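Local atomic coordinates of gene activator AphA (Vibrio cholerae, PDB entry 1YG2), a protein that activates virulence gene expression in the cholera bacterium as a dimeric winged helix transcription factor, probably by binding DNA through its N-terminal domain. Residues Ile7-Ser12 and Ser77-Trp82; Leu52-Leu57 and Ser70-Gly75; Glu131-Tyr136 and Thr153-Leu158. One frame throughout, in Å; residues are numbered along the deposited sequence.

How the contacts relate
Contacts 1 and 2 belong to one N-terminal winged helix domain, their centres 11 Å apart and their atoms in touch: Leu11 CD1 packs on Val53 CG1 at 3.7 Å, and Leu8 CD1 reaches Gly75 O at 3.4 Å. Helix 73-84 serves both, its first turn in contact 2 and its next turns in contact 1. Along the chain, the hairpin of contact 2 forms between the two helices that contact 1 brings together. Contact 3 closes later, in the C-terminal helical region, with its centre 25 Å from that of contact 1 and 32 Å from that of contact 2. Contacts 1 and 3 both reach the second subunit; contact 2 does not.

Contact 1: Ile7-Ser12 and Ser77-Trp82; sequences ILTVLS and SALGEW
Leu79 is the main side chain of this helix-helix contact, pushing its branched end toward the flank of helix 3-13 formed by Leu8 and Thr9. CD1 of Leu79 lies 4.1 Å from Leu8 CB and 3.6 Å from Thr9 OG1. A leucine suits the place because its branched apolar end can lie against both Leu8 CB and the Thr9 side chain. With CG anti to the backbone N (chi1 -178°), the fork is carried away from its own helix and across the Thr9 side chain at about a right angle. Next to it, Ala78 offers a short methyl, and Leu8 CD1 comes to 4.3 Å from Ala78 CB. Trp82, one turn after Ala78, brings CZ3 of its ring to 4.2 Å from Thr9 OG1, approaching obliquely.

The helices themselves cross steeply, their axes 10.0 Å apart with 119° between the chain directions, and Leu8 and Leu79 are the residues whose CA atoms lie nearest. Thr9 OG1 is hydrogen-bonded to His5 O, one turn earlier in its helix, which lets a threonine sit in apolar surroundings. His5 also stacks on the ring of Trp82. Beyond lies the second subunit: its Glu95 accepts from Trp82 NE1, its Lys99 makes a cation-pi contact with the indole, and its Ala102 packs on Thr9.

Between the two segments there is no hydrogen bond, so apolar packing carries the join; the polar edge of Trp82 is spent instead on the dimer partner, linking this winged helix domain to the other chain.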
loop_
_atom_site.group_PDB
_atom_site.type_symbol
_atom_site.label_atom_id
_atom_site.label_comp_id
_atom_site.label_asym_id
_atom_site.label_seq_id
_atom_site.Cartn_x
_atom_site.Cartn_y
_atom_site.Cartn_z
ATOM N N ILE A 7 -2.616 7.469 18.544
ATOM C CA ILE A 7 -2.651 7.451 20.003
ATOM C C ILE A 7 -3.586 8.541 20.534
ATOM O O ILE A 7 -4.351 8.310 21.475
ATOM C CB ILE A 7 -1.247 7.657 20.575
ATOM C CG1 ILE A 7 -0.349 6.495 20.141
ATOM C CG2 ILE A 7 -1.307 7.758 22.086
ATOM C CD1 ILE A 7 1.129 6.737 20.410
ATOM N N LEU A 8 -3.538 9.726 19.938
ATOM C CA LEU A 8 -4.417 10.803 20.383
ATOM C C LEU A 8 -5.886 10.403 20.238
ATOM O O LEU A 8 -6.730 10.763 21.063
ATOM C CB LEU A 8 -4.138 12.081 19.586
ATOM C CG LEU A 8 -2.809 12.801 19.882
ATOM C CD1 LEU A 8 -2.699 14.088 19.076
ATOM C CD2 LEU A 8 -2.750 13.141 21.352
ATOM N N THR A 9 -6.192 9.658 19.182
ATOM C CA THR A 9 -7.563 9.216 18.928
ATOM C C THR A 9 -8.075 8.396 20.103
ATOM O O THR A 9 -9.198 8.578 20.571
ATOM C CB THR A 9 -7.637 8.346 17.665
ATOM O OG1 THR A 9 -7.110 9.080 16.556
ATOM C CG2 THR A 9 -9.082 7.942 17.379
ATOM N N VAL A 10 -7.247 7.484 20.582
ATOM C CA VAL A 10 -7.636 6.662 21.711
ATOM C C VAL A 10 -8.008 7.565 22.885
ATOM O O VAL A 10 -9.096 7.462 23.445
ATOM C CB VAL A 10 -6.478 5.743 22.147
ATOM C CG1 VAL A 10 -6.876 4.950 23.383
ATOM C CG2 VAL A 10 -6.097 4.815 21.015
ATOM N N LEU A 11 -7.098 8.465 23.236
ATOM C CA LEU A 11 -7.306 9.366 24.359
ATOM C C LEU A 11 -8.437 10.356 24.175
ATOM O O LEU A 11 -8.922 10.923 25.144
ATOM C CB LEU A 11 -6.002 10.116 24.673
ATOM C CG LEU A 11 -4.857 9.201 25.126
ATOM C CD1 LEU A 11 -3.563 9.988 25.255
ATOM C CD2 LEU A 11 -5.228 8.560 26.465
ATOM N N SER A 12 -8.865 10.575 22.941
ATOM C CA SER A 12 -9.950 11.525 22.716
ATOM C C SER A 12 -11.291 11.031 23.253
ATOM O O SER A 12 -12.185 11.828 23.518
ATOM C CB SER A 12 -10.085 11.846 21.229
ATOM O OG SER A 12 -8.944 12.544 20.778
ATOM N N SER A 77 -6.187 19.820 19.537
ATOM C CA SER A 77 -6.013 20.710 18.401
ATOM C C SER A 77 -5.222 20.016 17.290
ATOM O O SER A 77 -5.566 20.122 16.117
ATOM C CB SER A 77 -5.303 21.993 18.852
ATOM O OG SER A 77 -5.060 22.851 17.757
ATOM N N ALA A 78 -4.168 19.293 17.658
ATOM C CA ALA A 78 -3.348 18.589 16.673
ATOM C C ALA A 78 -4.129 17.460 15.990
ATOM O O ALA A 78 -3.949 17.207 14.797
ATOM C CB ALA A 78 -2.088 18.017 17.342
ATOM N N LEU A 79 -4.982 16.781 16.753
ATOM C CA LEU A 79 -5.786 15.690 16.205
ATOM C C LEU A 79 -6.745 16.275 15.167
ATOM O O LEU A 79 -6.915 15.722 14.083
ATOM C CB LEU A 79 -6.575 14.983 17.321
ATOM C CG LEU A 79 -7.444 13.783 16.931
ATOM C CD1 LEU A 79 -6.569 12.651 16.386
ATOM C CD2 LEU A 79 -8.229 13.310 18.149
ATOM N N GLY A 80 -7.367 17.402 15.504
ATOM C CA GLY A 80 -8.291 18.041 14.581
ATOM C C GLY A 80 -7.604 18.509 13.310
ATOM O O GLY A 80 -8.136 18.346 12.221
ATOM N N GLU A 81 -6.414 19.080 13.455
ATOM C CA GLU A 81 -5.637 19.584 12.329
ATOM C C GLU A 81 -5.255 18.439 11.404
ATOM O O GLU A 81 -5.297 18.560 10.180
ATOM C CB GLU A 81 -4.385 20.261 12.868
ATOM C CG GLU A 81 -3.483 20.905 11.846
ATOM C CD GLU A 81 -2.285 21.581 12.505
ATOM O OE1 GLU A 81 -2.499 22.389 13.439
ATOM O OE2 GLU A 81 -1.133 21.301 12.102
ATOM N N TRP A 82 -4.870 17.324 12.006
ATOM C CA TRP A 82 -4.492 16.137 11.255
ATOM C C TRP A 82 -5.695 15.671 10.446
ATOM O O TRP A 82 -5.604 15.426 9.242
ATOM C CB TRP A 82 -4.074 15.044 12.232
ATOM C CG TRP A 82 -3.940 13.680 11.647
ATOM C CD1 TRP A 82 -2.994 13.254 10.759
ATOM C CD2 TRP A 82 -4.738 12.537 11.967
ATOM N NE1 TRP A 82 -3.146 11.904 10.514
ATOM C CE2 TRP A 82 -4.208 11.441 11.245
ATOM C CE3 TRP A 82 -5.840 12.328 12.804
ATOM C CZ2 TRP A 82 -4.757 10.155 11.326
ATOM C CZ3 TRP A 82 -6.385 11.048 12.885
ATOM C CH2 TRP A 82 -5.837 9.977 12.151
#

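Contact 2: Leu52-Leu57 and Ser70-Gly75; sequences LVTCVL and SITQAG
Three backbone hydrogen bonds tie Leu52-Leu57 to Ser70-Gly75. Thr54 and Ser70 form an antiparallel hydrogen-bonded pair: Thr54 N gives to Ser70 O at 2.9 Å, nearly along the C=O axis, and Ser70 N returns a bond to Thr54 O at 3.0 Å. Val53 and Ile71 follow as a non-hydrogen-bonded pair. The third bond, Thr72 N to Leu52 O at 3.1 Å, is almost straight at the hydrogen (170°), yet the donor stands 49° out of the carbonyl plane. Leu52 O also takes a CA-H...O contact from Gly75 CA at 3.3 Å, an approach that suits a glycine because a CB there would run into this oxygen.

Thr72 is the N-cap of helix 73-84. Its OG1, placed between the backbone N and the carbonyl carbon (chi1 64°), accepts from Gly75 N at 3.1 Å and is hydrogen-bonded to Gly51 O as well. A threonine fits here because the hydroxyl closes the open helix end while the methyl turns to the strand: Thr72 CG2 presses on Thr54 CG2 at 3.2 Å, tighter than usual van der Waals contact. Leu52 CD2 rests 4.1 Å from Ala74 CB, a residue small enough to let the leucine lie close to the helix.

This two-stranded hairpin is the wing of the winged helix fold. Thr54 and Ser70 share one face, where Ser70 OG bonds Asp15 OD1. The other face carries the branched, apolar Val53 and Ile71, which pack on helix 3-13 through Leu8 and Leu11, with Ser12 also on Ile71; beyond the hairpin, the chain enters helix 73-84.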
loop_
_atom_site.group_PDB
_atom_site.type_symbol
_atom_site.label_atom_id
_atom_site.label_comp_id
_atom_site.label_asym_id
_atom_site.label_seq_id
_atom_site.Cartn_x
_atom_site.Cartn_y
_atom_site.Cartn_z
ATOM N N LEU A 52 1.076 17.372 24.263
ATOM C CA LEU A 52 -0.120 16.862 23.589
ATOM C C LEU A 52 -0.897 15.944 24.518
ATOM O O LEU A 52 -2.080 15.680 24.299
ATOM C CB LEU A 52 0.263 16.080 22.332
ATOM C CG LEU A 52 1.116 16.840 21.311
ATOM C CD1 LEU A 52 1.439 15.935 20.120
ATOM C CD2 LEU A 52 0.357 18.083 20.870
ATOM N N VAL A 53 -0.212 15.439 25.538
ATOM C CA VAL A 53 -0.817 14.565 26.538
ATOM C C VAL A 53 -0.207 14.888 27.902
ATOM O O VAL A 53 0.907 15.402 27.977
ATOM C CB VAL A 53 -0.558 13.061 26.226
ATOM C CG1 VAL A 53 -1.065 12.721 24.824
ATOM C CG2 VAL A 53 0.925 12.743 26.363
ATOM N N THR A 54 -0.948 14.611 28.972
ATOM C CA THR A 54 -0.465 14.839 30.334
ATOM C C THR A 54 -0.726 13.582 31.148
ATOM O O THR A 54 -1.328 12.634 30.645
ATOM C CB THR A 54 -1.172 16.029 31.034
ATOM O OG1 THR A 54 -2.592 15.840 31.021
ATOM C CG2 THR A 54 -0.830 17.327 30.339
ATOM N N CYS A 55 -0.271 13.575 32.395
ATOM C CA CYS A 55 -0.466 12.428 33.276
ATOM C C CYS A 55 -1.306 12.769 34.492
ATOM O O CYS A 55 -1.255 13.888 35.004
ATOM C CB CYS A 55 0.875 11.885 33.750
ATOM S SG CYS A 55 1.755 10.979 32.509
ATOM N N VAL A 56 -2.071 11.785 34.952
ATOM C CA VAL A 56 -2.934 11.943 36.117
ATOM C C VAL A 56 -2.795 10.700 36.996
ATOM O O VAL A 56 -2.241 9.687 36.566
ATOM C CB VAL A 56 -4.408 12.099 35.689
ATOM C CG1 VAL A 56 -5.273 12.420 36.895
ATOM C CG2 VAL A 56 -4.527 13.191 34.637
ATOM N N LEU A 57 -3.299 10.775 38.224
ATOM C CA LEU A 57 -3.217 9.646 39.148
ATOM C C LEU A 57 -4.560 8.956 39.361
ATOM O O LEU A 57 -4.782 7.846 38.873
ATOM C CB LEU A 57 -2.660 10.107 40.495
ATOM C CG LEU A 57 -1.242 10.677 40.463
ATOM C CD1 LEU A 57 -0.855 11.139 41.861
ATOM C CD2 LEU A 57 -0.265 9.622 39.945
ATOM N N SER A 70 -3.860 11.455 29.644
ATOM C CA SER A 70 -5.020 12.229 29.235
ATOM C C SER A 70 -4.627 13.162 28.094
ATOM O O SER A 70 -3.509 13.676 28.070
ATOM C CB SER A 70 -5.529 13.045 30.423
ATOM O OG SER A 70 -6.681 13.781 30.069
ATOM N N ILE A 71 -5.535 13.383 27.148
ATOM C CA ILE A 71 -5.236 14.274 26.025
ATOM C C ILE A 71 -5.391 15.732 26.467
ATOM O O ILE A 71 -6.276 16.045 27.265
ATOM C CB ILE A 71 -6.181 14.012 24.835
ATOM C CG1 ILE A 71 -5.635 14.695 23.577
ATOM C CG2 ILE A 71 -7.588 14.522 25.150
ATOM C CD1 ILE A 71 -6.450 14.417 22.323
ATOM N N THR A 72 -4.529 16.619 25.971
ATOM C CA THR A 72 -4.616 18.037 26.337
ATOM C C THR A 72 -5.271 18.814 25.208
ATOM O O THR A 72 -5.509 18.267 24.136
ATOM C CB THR A 72 -3.235 18.658 26.572
ATOM O OG1 THR A 72 -2.486 18.635 25.346
ATOM C CG2 THR A 72 -2.482 17.899 27.657
ATOM N N GLN A 73 -5.563 20.085 25.450
ATOM C CA GLN A 73 -6.184 20.910 24.422
ATOM C C GLN A 73 -5.285 20.955 23.192
ATOM O O GLN A 73 -5.771 20.966 22.056
ATOM C CB GLN A 73 -6.419 22.332 24.935
ATOM C CG GLN A 73 -7.004 23.260 23.876
ATOM C CD GLN A 73 -8.294 22.699 23.284
ATOM O OE1 GLN A 73 -9.009 21.954 23.950
ATOM N NE2 GLN A 73 -8.600 23.062 22.043
ATOM N N ALA A 74 -3.973 20.980 23.417
ATOM C CA ALA A 74 -3.016 21.006 22.311
ATOM C C ALA A 74 -3.143 19.687 21.555
ATOM O O ALA A 74 -3.148 19.657 20.325
ATOM C CB ALA A 74 -1.595 21.170 22.839
ATOM N N GLY A 75 -3.243 18.596 22.310
ATOM C CA GLY A 75 -3.400 17.289 21.696
ATOM C C GLY A 75 -4.681 17.272 20.872
ATOM O O GLY A 75 -4.707 16.769 19.748
#

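Contact 3: Glu131-Tyr136 and Thr153-Leu158; sequences EIEAAY and TLRRNL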
loop_
_atom_site.group_PDB
_atom_site.type_symbol
_atom_site.label_atom_id
_atom_site.label_comp_id
_atom_site.label_asym_id
_atom_site.label_seq_id
_atom_site.Cartn_x
_atom_site.Cartn_y
_atom_site.Cartn_z
ATOM N N GLU A 131 -12.154 -15.029 10.826
ATOM C CA GLU A 131 -12.518 -15.653 12.094
ATOM C C GLU A 131 -12.922 -14.574 13.075
ATOM O O GLU A 131 -13.926 -14.697 13.783
ATOM C CB GLU A 131 -11.337 -16.430 12.677
ATOM C CG GLU A 131 -11.074 -17.763 11.996
ATOM C CD GLU A 131 -9.970 -18.572 12.673
ATOM O OE1 GLU A 131 -9.998 -18.696 13.922
ATOM O OE2 GLU A 131 -9.085 -19.093 11.951
ATOM N N ILE A 132 -12.129 -13.512 13.118
ATOM C CA ILE A 132 -12.404 -12.411 14.023
ATOM C C ILE A 132 -13.708 -11.718 13.682
ATOM O O ILE A 132 -14.490 -11.422 14.573
ATOM C CB ILE A 132 -11.264 -11.384 13.998
ATOM C CG1 ILE A 132 -10.010 -12.013 14.606
ATOM C CG2 ILE A 132 -11.678 -10.121 14.754
ATOM C CD1 ILE A 132 -8.742 -11.251 14.316
ATOM N N GLU A 133 -13.953 -11.475 12.397
ATOM C CA GLU A 133 -15.183 -10.801 11.984
ATOM C C GLU A 133 -16.437 -11.589 12.376
ATOM O O GLU A 133 -17.378 -11.030 12.936
ATOM C CB GLU A 133 -15.184 -10.553 10.469
ATOM C CG GLU A 133 -16.471 -9.904 9.960
ATOM C CD GLU A 133 -16.455 -9.621 8.461
ATOM O OE1 GLU A 133 -15.828 -10.394 7.708
ATOM O OE2 GLU A 133 -17.089 -8.636 8.026
ATOM N N ALA A 134 -16.447 -12.887 12.090
ATOM C CA ALA A 134 -17.601 -13.718 12.423
ATOM C C ALA A 134 -17.856 -13.740 13.929
ATOM O O ALA A 134 -19.001 -13.705 14.383
ATOM C CB ALA A 134 -17.385 -15.139 11.910
ATOM N N ALA A 135 -16.776 -13.768 14.700
ATOM C CA ALA A 135 -16.861 -13.829 16.152
ATOM C C ALA A 135 -17.261 -12.548 16.881
ATOM O O ALA A 135 -17.974 -12.613 17.883
ATOM C CB ALA A 135 -15.545 -14.347 16.711
ATOM N N TYR A 136 -16.819 -11.389 16.402
ATOM C CA TYR A 136 -17.154 -10.145 17.084
ATOM C C TYR A 136 -17.784 -9.068 16.222
ATOM O O TYR A 136 -18.325 -8.104 16.755
ATOM C CB TYR A 136 -15.906 -9.547 17.750
ATOM C CG TYR A 136 -15.133 -10.523 18.594
ATOM C CD1 TYR A 136 -14.248 -11.423 18.011
ATOM C CD2 TYR A 136 -15.341 -10.597 19.966
ATOM C CE1 TYR A 136 -13.590 -12.380 18.773
ATOM C CE2 TYR A 136 -14.691 -11.556 20.743
ATOM C CZ TYR A 136 -13.822 -12.442 20.139
ATOM O OH TYR A 136 -13.198 -13.407 20.893
ATOM N N THR A 153 -12.296 -1.115 9.774
ATOM C CA THR A 153 -10.848 -1.162 9.616
ATOM C C THR A 153 -10.425 -2.608 9.392
ATOM O O THR A 153 -9.511 -2.878 8.616
ATOM C CB THR A 153 -10.104 -0.607 10.836
ATOM O OG1 THR A 153 -10.423 -1.394 11.984
ATOM C CG2 THR A 153 -10.482 0.852 11.067
ATOM N N LEU A 154 -11.094 -3.536 10.072
ATOM C CA LEU A 154 -10.780 -4.953 9.899
ATOM C C LEU A 154 -11.096 -5.338 8.450
ATOM O O LEU A 154 -10.297 -5.988 7.773
ATOM C CB LEU A 154 -11.618 -5.825 10.859
ATOM C CG LEU A 154 -11.515 -7.346 10.657
ATOM C CD1 LEU A 154 -10.077 -7.778 10.792
ATOM C CD2 LEU A 154 -12.366 -8.083 11.674
ATOM N N ARG A 155 -12.261 -4.912 7.972
ATOM C CA ARG A 155 -12.691 -5.228 6.612
ATOM C C ARG A 155 -11.719 -4.743 5.536
ATOM O O ARG A 155 -11.638 -5.337 4.459
ATOM C CB ARG A 155 -14.072 -4.621 6.336
ATOM C CG ARG A 155 -15.157 -5.005 7.333
ATOM C CD ARG A 155 -15.979 -6.156 6.845
ATOM N NE ARG A 155 -16.412 -5.940 5.468
ATOM C CZ ARG A 155 -16.602 -6.932 4.608
ATOM N NH1 ARG A 155 -16.402 -8.185 5.009
ATOM N NH2 ARG A 155 -16.944 -6.679 3.350
ATOM N N ARG A 156 -10.982 -3.670 5.806
ATOM C CA ARG A 156 -10.052 -3.158 4.799
ATOM C C ARG A 156 -8.930 -4.146 4.489
ATOM O O ARG A 156 -8.621 -4.392 3.324
ATOM C CB ARG A 156 -9.444 -1.825 5.241
ATOM C CG ARG A 156 -8.833 -1.051 4.083
ATOM C CD ARG A 156 -7.654 -0.198 4.507
ATOM N NE ARG A 156 -6.448 -0.629 3.809
ATOM C CZ ARG A 156 -5.493 -1.376 4.350
ATOM N NH1 ARG A 156 -5.591 -1.768 5.613
ATOM N NH2 ARG A 156 -4.456 -1.762 3.618
ATOM N N ASN A 157 -8.314 -4.708 5.527
ATOM C CA ASN A 157 -7.223 -5.666 5.328
ATOM C C ASN A 157 -7.757 -6.813 4.522
ATOM O O ASN A 157 -7.129 -7.293 3.585
ATOM C CB ASN A 157 -6.742 -6.266 6.648
ATOM C CG ASN A 157 -6.284 -5.236 7.624
ATOM O OD1 ASN A 157 -5.243 -4.603 7.435
ATOM N ND2 ASN A 157 -7.058 -5.051 8.690
ATOM N N LEU A 158 -8.934 -7.253 4.922
ATOM C CA LEU A 158 -9.583 -8.378 4.289
ATOM C C LEU A 158 -9.754 -8.211 2.786
ATOM O O LEU A 158 -9.212 -8.991 1.996
ATOM C CB LEU A 158 -10.940 -8.610 4.949
ATOM C CG LEU A 158 -11.573 -9.973 4.694
ATOM C CD1 LEU A 158 -10.659 -11.057 5.248
ATOM C CD2 LEU A 158 -12.943 -10.032 5.366
#
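Glu133 reaches across to Arg155 and Leu154 where two long helices, 108-136 and 145-177, pack as an antiparallel pair in the C-terminal helical domain. Their segment axes come within 10.8 Å of each other.

The Glu133 side chain is extended, with CG anti to the backbone N (chi1 178°), a shape that carries its carboxylate across to helix 145-177. Arg155 starts out along the flank of its own helix and bends at chi2 and chi3, so that its guanidinium swings back to meet the acid. The two chains cross obliquely, their flat groups turned 38° apart. Arg155 NH1 donates to Glu133 OE2 at 3.1 Å on the syn lone pair. The oxygen stands 28° out of the guanidinium plane; the bond is bent, and the pair is also a salt bridge. A long, flexible arginine suits this position because it serves two acids: NH2 makes a second salt bridge to Glu170 of the second subunit, whose Trp167 packs on the same side chain. The positive charge thus probably steadies both carboxylates.

Beside this polar pair lies an apolar one. Leu154 directs CD2 between Ile132 and the base of Glu133, 3.8 Å from Ile132 CG2 and 3.9 Å from Glu133 CB, and the two branched side chains, leucine and isoleucine, meet at a slant. Tyr129 and Tyr137 also touch Leu154, while Tyr31 lies against Ile132. One turn on from Leu154, Leu158 crosses the acid at about a right angle, its CD2 methyl 3.7 Å from Glu133 OE1.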